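Local coordinates for protein hybrid kinase (Caulobacter vibrioides, PDB 6QRL) that binds the second messenger cyclic di-GMP through this pseudo-receiver domain of a hybrid kinase that probably phosphorylates a protein histidine and is activated by domain liberation, at residues A35-D38 against I39-L43. Residues are numbered along the deposited sequence; the frame is centred on the assembly and turned at random.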
loop_
_atom_site.group_PDB
_atom_site.type_symbol
_atom_site.label_atom_id
_atom_site.label_comp_id
_atom_site.label_asym_id
_atom_site.label_seq_id
_atom_site.Cartn_x
_atom_site.Cartn_y
_atom_site.Cartn_z
ATOM N N ALA A 35 -8.592 -0.497 -6.714
ATOM C CA ALA A 35 -9.213 0.086 -5.498
ATOM C C ALA A 35 -9.898 -1.021 -4.697
ATOM O O ALA A 35 -10.581 -1.838 -5.307
ATOM C CB ALA A 35 -10.209 1.154 -5.888
ATOM N N ALA A 36 -9.707 -1.067 -3.386
ATOM C CA ALA A 36 -10.349 -2.066 -2.510
ATOM C C ALA A 36 -10.714 -1.455 -1.156
ATOM O O ALA A 36 -10.042 -0.482 -0.727
ATOM C CB ALA A 36 -9.410 -3.223 -2.357
ATOM N N VAL A 37 -11.690 -2.030 -0.449
ATOM C CA VAL A 37 -12.118 -1.454 0.865
ATOM C C VAL A 37 -11.217 -1.931 2.007
ATOM O O VAL A 37 -11.278 -1.314 3.061
ATOM C CB VAL A 37 -13.586 -1.750 1.225
ATOM C CG1 VAL A 37 -14.525 -1.017 0.310
ATOM C CG2 VAL A 37 -13.875 -3.245 1.313
ATOM N N ASP A 38 -10.442 -3.006 1.838
ATOM C CA ASP A 38 -9.617 -3.557 2.962
ATOM C C ASP A 38 -8.515 -4.463 2.408
ATOM O O ASP A 38 -8.472 -4.663 1.187
ATOM C CB ASP A 38 -10.476 -4.247 4.029
ATOM C CG ASP A 38 -11.275 -5.444 3.554
ATOM O OD1 ASP A 38 -10.909 -6.061 2.534
ATOM O OD2 ASP A 38 -12.240 -5.787 4.247
ATOM N N ILE A 39 -7.669 -5.021 3.259
ATOM C CA ILE A 39 -6.522 -5.849 2.803
ATOM C C ILE A 39 -7.026 -7.120 2.099
ATOM O O ILE A 39 -6.524 -7.395 0.993
ATOM C CB ILE A 39 -5.582 -6.150 3.981
ATOM C CG1 ILE A 39 -4.969 -4.855 4.530
ATOM C CG2 ILE A 39 -4.539 -7.158 3.544
ATOM C CD1 ILE A 39 -4.278 -5.014 5.868
ATOM N N ALA A 40 -7.971 -7.861 2.679
ATOM C CA ALA A 40 -8.484 -9.097 2.028
ATOM C C ALA A 40 -8.978 -8.757 0.608
ATOM O O ALA A 40 -8.585 -9.446 -0.327
ATOM C CB ALA A 40 -9.542 -9.784 2.864
ATOM N N SER A 41 -9.742 -7.679 0.410
ATOM C CA SER A 41 -10.343 -7.374 -0.911
ATOM C C SER A 41 -9.249 -6.908 -1.882
ATOM O O SER A 41 -9.333 -7.182 -3.082
ATOM C CB SER A 41 -11.511 -6.414 -0.771
ATOM O OG SER A 41 -11.069 -5.162 -0.244
ATOM N N ALA A 42 -8.196 -6.260 -1.393
ATOM C CA ALA A 42 -7.011 -5.871 -2.192
ATOM C C ALA A 42 -6.271 -7.128 -2.677
ATOM O O ALA A 42 -5.918 -7.182 -3.857
ATOM C CB ALA A 42 -6.117 -4.976 -1.370
ATOM N N LEU A 43 -6.093 -8.131 -1.826
ATOM C CA LEU A 43 -5.438 -9.406 -2.222
ATOM C C LEU A 43 -6.304 -10.124 -3.264
ATOM O O LEU A 43 -5.740 -10.654 -4.215
ATOM C CB LEU A 43 -5.200 -10.282 -0.989
ATOM C CG LEU A 43 -4.129 -9.774 -0.014
ATOM C CD1 LEU A 43 -4.008 -10.724 1.178
ATOM C CD2 LEU A 43 -2.777 -9.601 -0.686
#
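D38 and S41 both set their first side-chain bond between backbone N and carbonyl carbon (chi1 61° and 63°), and this brings the carboxylate and the hydroxyl together at the start of helix 39-45. The motif is an aspartate N-cap. D38 OD1 accepts from S41 N at 2.9 Å with an N-H...O angle of 159°, the amide meeting the oxygen nearly along its C-O axis, and so it satisfies an N-H that has no earlier helical carbonyl to pair with. The hydroxyl is a further close neighbour of the carboxylate: S41 OG is 2.9 Å from D38 OD1 and 3.0 Å from D38 O, and its single proton could go to either oxygen. One residue further on, the regular helix pattern starts, with A42 N giving a 3.0 Å bond to D38 O.

In this receiver-type fold the turn joins strand 32-36, at the edge of the parallel sheet, to the helix that follows, away from the cyclic di-GMP pockets. I39 looks away from the cap, onto I54 of strand 51-55 and onto L65 and P68. Next to the cap the buried A36 points its methyl at the helix: A36 CB lies 3.9 Å from A42 CB and 3.3 Å from S41 OG.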